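PDB 4LUN: nonsense-mediated mRNA decay protein 2 from Saccharomyces cerevisiae, which takes part in the nonsense-mediated decay of mRNAs that contain premature stop codons and interacts through its C-terminus with the helicase UPF1. Local coordinates for residues Asp11-Ala16 / Val153-Thr158; Ile34-Gly39 / Leu60-Leu65; Thr38-Lys43 / Ser54-Asp59; Phe108-Leu113 / Asp160-Lys165. One frame throughout, in Å; residues are numbered along the deposited sequence.

Contact 1 of 4, residues Asp11-Ala16 / Val153-Thr158; sequences DLNTRA and VGVFRT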
loop_
_atom_site.group_PDB
_atom_site.type_symbol
_atom_site.label_atom_id
_atom_site.label_comp_id
_atom_site.label_asym_id
_atom_site.label_seq_id
_atom_site.Cartn_x
_atom_site.Cartn_y
_atom_site.Cartn_z
ATOM N N ASP A 11 7.861 -8.078 18.827
ATOM C CA ASP A 11 8.948 -8.587 19.667
ATOM C C ASP A 11 9.466 -9.935 19.166
ATOM O O ASP A 11 10.676 -10.132 19.033
ATOM C CB ASP A 11 8.505 -8.689 21.132
ATOM C CG ASP A 11 9.641 -9.100 22.061
ATOM O OD1 ASP A 11 10.819 -8.840 21.726
ATOM O OD2 ASP A 11 9.355 -9.676 23.131
ATOM N N LEU A 12 8.547 -10.853 18.871
ATOM C CA LEU A 12 8.907 -12.151 18.321
ATOM C C LEU A 12 9.571 -12.031 16.954
ATOM O O LEU A 12 10.560 -12.697 16.680
ATOM C CB LEU A 12 7.673 -13.047 18.208
ATOM C CG LEU A 12 7.050 -13.532 19.516
ATOM C CD1 LEU A 12 5.717 -14.208 19.243
ATOM C CD2 LEU A 12 7.986 -14.491 20.235
ATOM N N ASN A 13 9.025 -11.181 16.088
ATOM C CA ASN A 13 9.575 -11.059 14.748
ATOM C C ASN A 13 10.947 -10.400 14.766
ATOM O O ASN A 13 11.796 -10.685 13.928
ATOM C CB ASN A 13 8.588 -10.311 13.838
ATOM C CG ASN A 13 7.354 -11.139 13.529
ATOM O OD1 ASN A 13 7.421 -12.369 13.507
ATOM N ND2 ASN A 13 6.221 -10.478 13.291
ATOM N N THR A 14 11.163 -9.516 15.736
ATOM C CA THR A 14 12.437 -8.825 15.847
ATOM C C THR A 14 13.489 -9.817 16.354
ATOM O O THR A 14 14.621 -9.849 15.875
ATOM C CB THR A 14 12.335 -7.609 16.785
ATOM O OG1 THR A 14 11.436 -6.633 16.222
ATOM C CG2 THR A 14 13.707 -6.974 16.989
ATOM N N ARG A 15 13.095 -10.655 17.304
ATOM C CA ARG A 15 13.995 -11.701 17.793
ATOM C C ARG A 15 14.376 -12.680 16.687
ATOM O O ARG A 15 15.535 -13.084 16.578
ATOM C CB ARG A 15 13.382 -12.428 18.992
ATOM C CG ARG A 15 13.300 -11.545 20.230
ATOM C CD ARG A 15 13.326 -12.354 21.505
ATOM N NE ARG A 15 12.063 -13.033 21.766
ATOM C CZ ARG A 15 11.952 -14.330 22.032
ATOM N NH1 ARG A 15 13.033 -15.099 22.064
ATOM N NH2 ARG A 15 10.759 -14.859 22.263
ATOM N N ALA A 16 13.411 -13.044 15.844
ATOM C CA ALA A 16 13.695 -13.922 14.715
ATOM C C ALA A 16 14.673 -13.280 13.732
ATOM O O ALA A 16 15.580 -13.952 13.238
ATOM C CB ALA A 16 12.405 -14.347 14.004
ATOM N N VAL A 153 4.434 -5.093 12.247
ATOM C CA VAL A 153 4.788 -6.224 13.113
ATOM C C VAL A 153 6.239 -6.672 12.952
ATOM O O VAL A 153 6.632 -7.706 13.472
ATOM C CB VAL A 153 3.802 -7.427 12.990
ATOM C CG1 VAL A 153 2.400 -6.997 13.408
ATOM C CG2 VAL A 153 3.810 -8.007 11.580
ATOM N N GLY A 154 7.045 -5.882 12.253
ATOM C CA GLY A 154 8.471 -6.145 12.211
ATOM C C GLY A 154 8.922 -7.246 11.269
ATOM O O GLY A 154 10.047 -7.738 11.367
ATOM N N VAL A 155 8.062 -7.626 10.333
ATOM C CA VAL A 155 8.453 -8.617 9.336
ATOM C C VAL A 155 9.178 -7.944 8.173
ATOM O O VAL A 155 10.308 -8.312 7.824
ATOM C CB VAL A 155 7.227 -9.393 8.823
ATOM C CG1 VAL A 155 7.627 -10.321 7.678
ATOM C CG2 VAL A 155 6.610 -10.190 9.960
ATOM N N PHE A 156 8.515 -6.957 7.578
ATOM C CA PHE A 156 9.050 -6.183 6.460
ATOM C C PHE A 156 9.580 -4.851 6.973
ATOM O O PHE A 156 8.797 -3.930 7.181
ATOM C CB PHE A 156 7.931 -5.854 5.477
ATOM C CG PHE A 156 7.475 -7.006 4.622
ATOM C CD1 PHE A 156 8.178 -8.198 4.560
ATOM C CD2 PHE A 156 6.333 -6.866 3.843
ATOM C CE1 PHE A 156 7.743 -9.237 3.750
ATOM C CE2 PHE A 156 5.889 -7.899 3.029
ATOM C CZ PHE A 156 6.599 -9.090 2.979
ATOM N N ARG A 157 10.889 -4.716 7.138
ATOM C CA ARG A 157 11.430 -3.544 7.817
ATOM C C ARG A 157 12.208 -2.580 6.944
ATOM O O ARG A 157 12.002 -1.370 7.021
ATOM C CB ARG A 157 12.348 -3.981 8.965
ATOM C CG ARG A 157 11.766 -5.107 9.805
ATOM C CD ARG A 157 12.673 -5.420 10.998
ATOM N NE ARG A 157 13.959 -5.990 10.600
ATOM C CZ ARG A 157 14.936 -6.269 11.459
ATOM N NH1 ARG A 157 14.768 -6.033 12.754
ATOM N NH2 ARG A 157 16.082 -6.778 11.030
ATOM N N THR A 158 13.137 -3.110 6.155
ATOM C CA THR A 158 14.094 -2.255 5.463
ATOM C C THR A 158 14.731 -3.010 4.307
ATOM O O THR A 158 14.769 -4.236 4.308
ATOM C CB THR A 158 15.198 -1.771 6.446
ATOM O OG1 THR A 158 16.215 -1.064 5.728
ATOM C CG2 THR A 158 15.838 -2.961 7.156
HETATM O O HOH W 1 12.614 -4.845 14.481
#
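Asn-13, on the helix 3-17, turns its carboxamide to the chain that leaves helix 130-152 and donates ND2 to the carbonyl O of Val-153 at 2.8 Å. The N-H...O angle is 166° and the acceptor lies in the plane of the Asn-13 amide, while the donor stands above the plane of the Val-153 carbonyl. CG2 of Val-155 packs against the same nitrogen, 3.4 Å from Asn-13 ND2. With CG anti to its own carbonyl carbon (chi1 -70°), Asn-13 presents the amide to helix 87-104 as well, where ND2 meets Ser-98 OG and OD1 accepts from Gln-102. Held at both ends, this buried amide has its flip state defined; a leucine in its place would probably leave the Val-153 carbonyl without this donor and strand Gln-102.

At the next residue, Thr-14, the link runs through water. A water molecule donates to Thr-14 OG1 and accepts from Arg-157 NH1 at 3.0 Å, lying at the edge of the guanidinium and in its plane. Thr-14 OG1 is also bonded to the His-10 carbonyl, and Arg-157 NE is paired with Asp-161 while its side chain makes a cation-pi contact with Trp-17.

Gly-154 sits between these two links with positive phi, the C-prime residue of a Schellman motif that ends helix 130-152. A CB there would point at helix 3-17, close to Thr-14 OG1. The contact joins helix 3-17 to the end of helix 130-152; both pack on helix 87-104, through Asn-13, Val-153 and Val-155, and Val-155 also meets Thr-109 of helix 106-116.

Contact 2 of 4, residues Ile34-Gly39 / Leu60-Leu65; sequences IKRNTG and LSEASL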
loop_
_atom_site.group_PDB
_atom_site.type_symbol
_atom_site.label_atom_id
_atom_site.label_comp_id
_atom_site.label_asym_id
_atom_site.label_seq_id
_atom_site.Cartn_x
_atom_site.Cartn_y
_atom_site.Cartn_z
ATOM N N ILE A 34 6.529 -36.194 2.314
ATOM C CA ILE A 34 6.036 -35.511 1.126
ATOM C C ILE A 34 4.558 -35.146 1.298
ATOM O O ILE A 34 4.156 -34.024 0.983
ATOM C CB ILE A 34 6.235 -36.342 -0.149
ATOM C CG1 ILE A 34 7.725 -36.569 -0.430
ATOM C CG2 ILE A 34 5.550 -35.678 -1.331
ATOM C CD1 ILE A 34 8.541 -35.293 -0.534
ATOM N N LYS A 35 3.761 -36.081 1.820
ATOM C CA LYS A 35 2.335 -35.824 2.034
ATOM C C LYS A 35 2.115 -34.607 2.929
ATOM O O LYS A 35 1.309 -33.729 2.606
ATOM C CB LYS A 35 1.638 -37.056 2.629
ATOM C CG LYS A 35 0.133 -36.896 2.828
ATOM C CD LYS A 35 -0.552 -38.268 2.984
ATOM C CE LYS A 35 -0.601 -38.734 4.434
ATOM N NZ LYS A 35 -1.149 -40.140 4.552
ATOM N N ARG A 36 2.860 -34.537 4.028
ATOM C CA ARG A 36 2.694 -33.449 4.994
ATOM C C ARG A 36 3.072 -32.114 4.377
ATOM O O ARG A 36 2.385 -31.103 4.577
ATOM C CB ARG A 36 3.559 -33.680 6.235
ATOM C CG ARG A 36 3.196 -32.767 7.397
ATOM C CD ARG A 36 1.773 -33.038 7.837
ATOM N NE ARG A 36 1.291 -32.074 8.822
ATOM C CZ ARG A 36 1.447 -32.213 10.134
ATOM N NH1 ARG A 36 2.087 -33.272 10.619
ATOM N NH2 ARG A 36 0.969 -31.293 10.959
ATOM N N ASN A 37 4.171 -32.112 3.631
ATOM C CA ASN A 37 4.718 -30.871 3.100
ATOM C C ASN A 37 3.921 -30.364 1.909
ATOM O O ASN A 37 3.706 -29.167 1.773
ATOM C CB ASN A 37 6.200 -31.029 2.750
ATOM C CG ASN A 37 7.081 -31.198 3.984
ATOM O OD1 ASN A 37 7.064 -30.369 4.895
ATOM N ND2 ASN A 37 7.846 -32.283 4.021
ATOM N N THR A 38 3.479 -31.270 1.041
ATOM C CA THR A 38 2.601 -30.863 -0.047
ATOM C C THR A 38 1.227 -30.473 0.494
ATOM O O THR A 38 0.543 -29.631 -0.087
ATOM C CB THR A 38 2.445 -31.959 -1.121
ATOM O OG1 THR A 38 2.003 -33.172 -0.506
ATOM C CG2 THR A 38 3.756 -32.206 -1.822
ATOM N N GLY A 39 0.830 -31.082 1.607
ATOM C CA GLY A 39 -0.427 -30.751 2.249
ATOM C C GLY A 39 -0.383 -29.331 2.792
ATOM O O GLY A 39 -1.401 -28.634 2.837
ATOM N N LEU A 60 3.241 -25.606 11.027
ATOM C CA LEU A 60 4.546 -25.000 11.266
ATOM C C LEU A 60 5.186 -25.527 12.540
ATOM O O LEU A 60 6.410 -25.522 12.676
ATOM C CB LEU A 60 4.434 -23.473 11.312
ATOM C CG LEU A 60 4.384 -22.853 9.920
ATOM C CD1 LEU A 60 3.909 -21.408 9.981
ATOM C CD2 LEU A 60 5.762 -22.949 9.289
ATOM N N SER A 61 4.358 -25.985 13.474
ATOM C CA SER A 61 4.874 -26.539 14.717
ATOM C C SER A 61 4.995 -28.056 14.654
ATOM O O SER A 61 5.460 -28.680 15.606
ATOM C CB SER A 61 4.003 -26.131 15.909
ATOM O OG SER A 61 2.812 -26.893 15.969
ATOM N N GLU A 62 4.583 -28.648 13.536
ATOM C CA GLU A 62 4.626 -30.107 13.396
ATOM C C GLU A 62 5.431 -30.567 12.185
ATOM O O GLU A 62 6.081 -31.616 12.219
ATOM C CB GLU A 62 3.207 -30.679 13.316
ATOM C CG GLU A 62 2.441 -30.624 14.631
ATOM C CD GLU A 62 0.990 -31.049 14.484
ATOM O OE1 GLU A 62 0.563 -31.347 13.348
ATOM O OE2 GLU A 62 0.275 -31.081 15.507
ATOM N N ALA A 63 5.376 -29.788 11.111
ATOM C CA ALA A 63 6.030 -30.174 9.865
ATOM C C ALA A 63 7.418 -29.573 9.730
ATOM O O ALA A 63 7.659 -28.435 10.141
ATOM C CB ALA A 63 5.175 -29.787 8.675
ATOM N N SER A 64 8.321 -30.356 9.152
ATOM C CA SER A 64 9.621 -29.874 8.719
ATOM C C SER A 64 9.486 -29.513 7.254
ATOM O O SER A 64 9.399 -30.389 6.392
ATOM C CB SER A 64 10.688 -30.950 8.878
ATOM O OG SER A 64 11.870 -30.582 8.186
ATOM N N LEU A 65 9.478 -28.215 6.986
ATOM C CA LEU A 65 9.149 -27.681 5.673
ATOM C C LEU A 65 10.375 -27.165 4.921
ATOM O O LEU A 65 10.248 -26.596 3.836
ATOM C CB LEU A 65 8.145 -26.544 5.846
ATOM C CG LEU A 65 6.796 -26.914 6.456
ATOM C CD1 LEU A 65 6.105 -25.698 7.039
ATOM C CD2 LEU A 65 5.913 -27.549 5.405
#
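Arg-36 and Asn-37, on the first turns of helix 34-44, face a non-helical chain that follows helix 52-60, with CA atoms 6.8 Å apart at Arg-36 and Ala-63 and 6.0 Å at Asn-37 and Leu-65. Arg-36 reaches over the methyl of Ala-63, its CG 3.8 Å from Ala-63 CB. The chain leaves with CG anti to the backbone N (chi1 -167°) and bends at chi2, which carries the guanidinium to Glu-62. There NH2 forms a salt bridge with OE1, modelled at 2.4 Å, too short to be taken at face value; the carboxylate meets the guanidinium at its edge, with the two planes 75° apart. NH1 pairs with Asp-31 and NE with Asp-59, so three acidic residues surround this one cation.

Asn-37 approaches Leu-65 obliquely, its OD1 3.1 Å from Leu-65 CD2. The modelled OD1 also lies 2.8 Å from Ser-64 O, although both are acceptors, leaving the amide orientation doubtful. Lys-67 donates to that same Ser-64 carbonyl.

The loop that leaves helix 52-60 folds back on the start of helix 34-44 before helix 69-81 begins, a connection within the all-helical, HEAT-repeat-like MIF4G domain, here at its N-terminal end.

Contact 3 of 4, residues Thr38-Lys43 / Ser54-Asp59; sequences TGFIKK and SSLLKD
Phe-40 and Leu-56 form the close-packed side of two neighbouring helices, Phe-40 CE1 lying 3.4 Å from Leu-56 CD2. The side chains cross at about a right angle, and the methyl approaches the ring obliquely. With CG anti to the backbone N (chi1 -177°), the ring swings from helix 34-44 to the other helix, where CD1 also reaches Asp-59 CB at 3.6 Å. The same Leu-56 methyl touches Lys-43 CB, at 3.7 Å. Ile-72 and Leu-65 add to the apolar surroundings of Phe-40.

The segment axes approach to 10.6 Å and run antiparallel, 157° between their directions. Two antiparallel helices joined by a short connection make a helical hairpin, the kind of element from which HEAT-like domains such as MIF4G are built.

At its more solvent-exposed side the contact becomes polar. Lys-43 runs alongside Leu-56, pointing the other way, and bends at chi3, bringing NZ to Asp-59 OD2 in a salt bridge modelled at a doubtfully short 2.4 Å. Ser-55 OG lies alongside the lysine's methylenes, 3.2 Å from CD, and takes a weak hydrogen bond from NZ at 3.4 Å. Buried Asp-59 also has Arg-36 as a partner, and two cations would be expected to stabilise its ionised form, although the Ser-55 carbonyl O, another acceptor, sits unfavourably near OD2. Lys-58 NZ, a like charge, stands 5.8 Å from Lys-43 NZ.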
loop_
_atom_site.group_PDB
_atom_site.type_symbol
_atom_site.label_atom_id
_atom_site.label_comp_id
_atom_site.label_asym_id
_atom_site.label_seq_id
_atom_site.Cartn_x
_atom_site.Cartn_y
_atom_site.Cartn_z
ATOM N N THR A 38 3.479 -31.270 1.041
ATOM C CA THR A 38 2.601 -30.863 -0.047
ATOM C C THR A 38 1.227 -30.473 0.494
ATOM O O THR A 38 0.543 -29.631 -0.087
ATOM C CB THR A 38 2.445 -31.959 -1.121
ATOM O OG1 THR A 38 2.003 -33.172 -0.506
ATOM C CG2 THR A 38 3.756 -32.206 -1.822
ATOM N N GLY A 39 0.830 -31.082 1.607
ATOM C CA GLY A 39 -0.427 -30.751 2.249
ATOM C C GLY A 39 -0.383 -29.331 2.792
ATOM O O GLY A 39 -1.401 -28.634 2.837
ATOM N N PHE A 40 0.804 -28.897 3.199
ATOM C CA PHE A 40 0.989 -27.519 3.653
ATOM C C PHE A 40 0.839 -26.522 2.498
ATOM O O PHE A 40 0.163 -25.500 2.638
ATOM C CB PHE A 40 2.344 -27.350 4.344
ATOM C CG PHE A 40 2.574 -25.966 4.901
ATOM C CD1 PHE A 40 1.939 -25.558 6.061
ATOM C CD2 PHE A 40 3.426 -25.079 4.263
ATOM C CE1 PHE A 40 2.145 -24.287 6.572
ATOM C CE2 PHE A 40 3.637 -23.807 4.777
ATOM C CZ PHE A 40 2.990 -23.417 5.928
ATOM N N ILE A 41 1.471 -26.820 1.362
ATOM C CA ILE A 41 1.374 -25.964 0.178
ATOM C C ILE A 41 -0.071 -25.815 -0.287
ATOM O O ILE A 41 -0.511 -24.715 -0.640
ATOM C CB ILE A 41 2.215 -26.508 -0.996
ATOM C CG1 ILE A 41 3.697 -26.542 -0.630
ATOM C CG2 ILE A 41 2.019 -25.653 -2.246
ATOM C CD1 ILE A 41 4.255 -25.209 -0.270
ATOM N N LYS A 42 -0.804 -26.925 -0.289
ATOM C CA LYS A 42 -2.210 -26.907 -0.676
ATOM C C LYS A 42 -3.039 -26.029 0.248
ATOM O O LYS A 42 -3.959 -25.342 -0.194
ATOM C CB LYS A 42 -2.792 -28.323 -0.699
ATOM C CG LYS A 42 -2.590 -29.045 -2.012
ATOM C CD LYS A 42 -3.358 -30.358 -2.037
ATOM C CE LYS A 42 -2.468 -31.527 -1.658
ATOM N NZ LYS A 42 -3.255 -32.785 -1.485
ATOM N N LYS A 43 -2.717 -26.058 1.534
ATOM C CA LYS A 43 -3.412 -25.217 2.498
ATOM C C LYS A 43 -3.110 -23.730 2.249
ATOM O O LYS A 43 -4.012 -22.887 2.304
ATOM C CB LYS A 43 -3.051 -25.628 3.927
ATOM C CG LYS A 43 -4.202 -25.484 4.913
ATOM C CD LYS A 43 -3.823 -26.008 6.287
ATOM C CE LYS A 43 -3.839 -27.527 6.328
ATOM N NZ LYS A 43 -2.893 -28.051 7.356
ATOM N N SER A 54 -4.830 -20.617 12.112
ATOM C CA SER A 54 -4.564 -21.567 13.193
ATOM C C SER A 54 -4.137 -22.951 12.700
ATOM O O SER A 54 -3.237 -23.572 13.270
ATOM C CB SER A 54 -5.777 -21.684 14.119
ATOM O OG SER A 54 -5.451 -21.275 15.438
ATOM N N SER A 55 -4.780 -23.429 11.642
ATOM C CA SER A 55 -4.449 -24.732 11.078
ATOM C C SER A 55 -3.034 -24.734 10.510
ATOM O O SER A 55 -2.278 -25.684 10.709
ATOM C CB SER A 55 -5.458 -25.121 9.994
ATOM O OG SER A 55 -5.004 -26.239 9.248
ATOM N N LEU A 56 -2.683 -23.660 9.807
ATOM C CA LEU A 56 -1.351 -23.521 9.228
ATOM C C LEU A 56 -0.277 -23.386 10.302
ATOM O O LEU A 56 0.847 -23.862 10.129
ATOM C CB LEU A 56 -1.305 -22.316 8.284
ATOM C CG LEU A 56 -1.989 -22.490 6.929
ATOM C CD1 LEU A 56 -2.410 -21.142 6.355
ATOM C CD2 LEU A 56 -1.065 -23.208 5.962
ATOM N N LEU A 57 -0.618 -22.733 11.409
ATOM C CA LEU A 57 0.337 -22.567 12.499
ATOM C C LEU A 57 0.654 -23.907 13.152
ATOM O O LEU A 57 1.766 -24.119 13.633
ATOM C CB LEU A 57 -0.174 -21.566 13.540
ATOM C CG LEU A 57 -0.137 -20.092 13.124
ATOM C CD1 LEU A 57 -0.581 -19.190 14.268
ATOM C CD2 LEU A 57 1.253 -19.702 12.643
ATOM N N LYS A 58 -0.328 -24.805 13.166
ATOM C CA LYS A 58 -0.132 -26.148 13.707
ATOM C C LYS A 58 0.891 -26.910 12.873
ATOM O O LYS A 58 1.782 -27.563 13.418
ATOM C CB LYS A 58 -1.458 -26.909 13.749
ATOM C CG LYS A 58 -1.426 -28.185 14.580
ATOM C CD LYS A 58 -2.799 -28.838 14.636
ATOM C CE LYS A 58 -3.274 -29.238 13.246
ATOM N NZ LYS A 58 -4.559 -28.580 12.862
ATOM N N ASP A 59 0.760 -26.816 11.552
ATOM C CA ASP A 59 1.704 -27.440 10.627
ATOM C C ASP A 59 3.117 -26.914 10.821
ATOM O O ASP A 59 4.083 -27.674 10.773
ATOM C CB ASP A 59 1.281 -27.204 9.174
ATOM C CG ASP A 59 0.005 -27.939 8.803
ATOM O OD1 ASP A 59 0.033 -29.186 8.726
ATOM O OD2 ASP A 59 -1.022 -27.267 8.568
#

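Contact 4 of 4, residues Phe108-Leu113 / Asp160-Lys165; sequences FTSPLL and DDIESK
Asp-161 opens the contact with its backbone, the carbonyl O lying 3.7 Å from Ser-110 CB at the end of a short 3-10 turn. Its carboxylate is engaged elsewhere, with Arg-157.

Ile-162 follows, and its two branches go to different residues of the helix. CG2 lies 3.6 Å from Ser-110 OG, while CG1, anti to the carbonyl carbon (chi1 -53°), heads for Leu-113 and carries CD1 with it. Leu-113 meets this branch through CD2, 3.8 Å from Ile-162 CG1, the two side chains crossing at about a right angle. The backbone is near as well: Ile-162 CA comes to 3.3 Å from Ser-110 OG, and the CA atoms of Ser-110 and Ile-162 are 4.7 Å apart, a close approach that the small serine permits.

At Glu-163 the main chain is gripped directly. Its N-H donates to Ser-110 OG over 2.9 Å at 167°, a nearly straight bond. The Glu-163 side chain, bent at chi2, curls back beside the serine, with its CB 3.9 Å from Ser-110 OG. Further along the same loop, Asp-166 OD2 is hydrogen-bonded to Ser-110 OG. A valine replacing Ser-110 would probably leave the Glu-163 N-H and Asp-166 without their shared partner and push against the Ile-162 backbone.

Helix 106-116 is kinked here, since Pro-111 has no N-H for the preceding turn. A single buried hydroxyl thus joins two points of an otherwise irregular loop to the helix, and the Leu-113/Ile-162 packing adds an apolar hold beside it.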
loop_
_atom_site.group_PDB
_atom_site.type_symbol
_atom_site.label_atom_id
_atom_site.label_comp_id
_atom_site.label_asym_id
_atom_site.label_seq_id
_atom_site.Cartn_x
_atom_site.Cartn_y
_atom_site.Cartn_z
ATOM N N PHE A 108 13.534 -17.020 4.482
ATOM C CA PHE A 108 12.164 -16.930 3.971
ATOM C C PHE A 108 11.788 -15.480 3.672
ATOM O O PHE A 108 11.318 -15.165 2.581
ATOM C CB PHE A 108 11.164 -17.522 4.969
ATOM C CG PHE A 108 9.731 -17.122 4.716
ATOM C CD1 PHE A 108 8.970 -17.772 3.758
ATOM C CD2 PHE A 108 9.137 -16.104 5.454
ATOM C CE1 PHE A 108 7.653 -17.410 3.530
ATOM C CE2 PHE A 108 7.818 -15.737 5.234
ATOM C CZ PHE A 108 7.075 -16.389 4.267
ATOM N N THR A 109 11.995 -14.604 4.648
ATOM C CA THR A 109 11.501 -13.220 4.544
ATOM C C THR A 109 12.227 -12.356 3.515
ATOM O O THR A 109 11.597 -11.534 2.828
ATOM C CB THR A 109 11.477 -12.538 5.933
ATOM O OG1 THR A 109 10.814 -13.412 6.858
ATOM C CG2 THR A 109 10.735 -11.207 5.874
ATOM N N SER A 110 13.540 -12.516 3.401
ATOM C CA SER A 110 14.305 -11.754 2.411
ATOM C C SER A 110 13.809 -11.932 0.970
ATOM O O SER A 110 13.445 -10.938 0.317
ATOM C CB SER A 110 15.824 -11.991 2.540
ATOM O OG SER A 110 16.522 -11.462 1.424
ATOM N N PRO A 111 13.761 -13.181 0.461
ATOM C CA PRO A 111 13.251 -13.303 -0.911
ATOM C C PRO A 111 11.763 -12.947 -1.048
ATOM O O PRO A 111 11.351 -12.457 -2.105
ATOM C CB PRO A 111 13.499 -14.778 -1.256
ATOM C CG PRO A 111 13.616 -15.476 0.061
ATOM C CD PRO A 111 14.205 -14.477 1.011
ATOM N N LEU A 112 10.972 -13.172 -0.001
ATOM C CA LEU A 112 9.568 -12.795 -0.029
ATOM C C LEU A 112 9.443 -11.279 -0.159
ATOM O O LEU A 112 8.688 -10.784 -0.991
ATOM C CB LEU A 112 8.836 -13.259 1.235
ATOM C CG LEU A 112 7.418 -12.679 1.403
ATOM C CD1 LEU A 112 6.495 -13.146 0.298
ATOM C CD2 LEU A 112 6.819 -12.996 2.765
ATOM N N LEU A 113 10.194 -10.548 0.658
ATOM C CA LEU A 113 10.098 -9.089 0.625
ATOM C C LEU A 113 10.522 -8.542 -0.729
ATOM O O LEU A 113 9.872 -7.649 -1.282
ATOM C CB LEU A 113 10.949 -8.473 1.735
ATOM C CG LEU A 113 11.093 -6.951 1.700
ATOM C CD1 LEU A 113 9.723 -6.299 1.816
ATOM C CD2 LEU A 113 11.995 -6.471 2.820
ATOM N N ASP A 160 17.679 -3.130 3.919
ATOM C CA ASP A 160 18.908 -3.674 4.494
ATOM C C ASP A 160 18.791 -5.151 4.904
ATOM O O ASP A 160 19.799 -5.813 5.142
ATOM C CB ASP A 160 19.368 -2.830 5.689
ATOM C CG ASP A 160 20.027 -1.527 5.272
ATOM O OD1 ASP A 160 20.354 -1.378 4.075
ATOM O OD2 ASP A 160 20.228 -0.653 6.147
ATOM N N ASP A 161 17.567 -5.666 4.974
ATOM C CA ASP A 161 17.325 -7.054 5.358
ATOM C C ASP A 161 17.387 -7.990 4.162
ATOM O O ASP A 161 17.418 -9.213 4.322
ATOM C CB ASP A 161 15.943 -7.220 5.995
ATOM C CG ASP A 161 15.862 -6.659 7.401
ATOM O OD1 ASP A 161 14.742 -6.293 7.808
ATOM O OD2 ASP A 161 16.895 -6.594 8.103
ATOM N N ILE A 162 17.364 -7.427 2.962
ATOM C CA ILE A 162 17.347 -8.252 1.759
ATOM C C ILE A 162 18.773 -8.652 1.398
ATOM O O ILE A 162 19.683 -7.824 1.430
ATOM C CB ILE A 162 16.659 -7.532 0.586
ATOM C CG1 ILE A 162 15.272 -7.056 1.017
ATOM C CG2 ILE A 162 16.551 -8.449 -0.615
ATOM C CD1 ILE A 162 14.482 -6.345 -0.069
ATOM N N GLU A 163 18.971 -9.931 1.094
ATOM C CA GLU A 163 20.279 -10.405 0.662
ATOM C C GLU A 163 20.602 -9.844 -0.709
ATOM O O GLU A 163 19.705 -9.626 -1.522
ATOM C CB GLU A 163 20.314 -11.931 0.590
ATOM C CG GLU A 163 21.000 -12.595 1.761
ATOM C CD GLU A 163 20.060 -12.821 2.920
ATOM O OE1 GLU A 163 19.434 -13.902 2.965
ATOM O OE2 GLU A 163 19.944 -11.923 3.783
ATOM N N SER A 164 21.888 -9.630 -0.969
ATOM C CA SER A 164 22.343 -9.197 -2.284
ATOM C C SER A 164 21.866 -10.186 -3.343
ATOM O O SER A 164 21.554 -9.810 -4.474
ATOM C CB SER A 164 23.871 -9.109 -2.310
ATOM O OG SER A 164 24.415 -9.138 -1.000
ATOM N N LYS A 165 21.802 -11.455 -2.948
ATOM C CA LYS A 165 21.352 -12.542 -3.811
ATOM C C LYS A 165 19.910 -12.330 -4.272
ATOM O O LYS A 165 19.540 -12.697 -5.389
ATOM C CB LYS A 165 21.475 -13.876 -3.058
ATOM C CG LYS A 165 21.168 -15.129 -3.875
ATOM C CD LYS A 165 22.447 -15.848 -4.301
ATOM C CE LYS A 165 22.156 -17.226 -4.899
ATOM N NZ LYS A 165 22.152 -18.323 -3.884
#

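How the contacts relate
Contacts 2 and 3 are adjoining parts of one helical packing: both use helix 34-44 and are joined by the Arg-36/Asp-59 salt bridge and by Leu-65 packing on Phe-40. Charge pairs dominate there, over a small apolar interior that is more buried in contact 3 than in contact 2. Contacts 1 and 4 instead bind two successive parts of the long loop that follows helix 130-152 to helices 3-17 and 106-116, mainly through hydrogen bonds of uncharged groups, with one water bridge to Arg-157 in contact 1; contact 1 is buried, contact 4 partly so. They touch where Phe-156 packs on Leu-112 and Leu-113. The two pairs remain apart, contact 2 lying about 23 Å from contact 4 between centres.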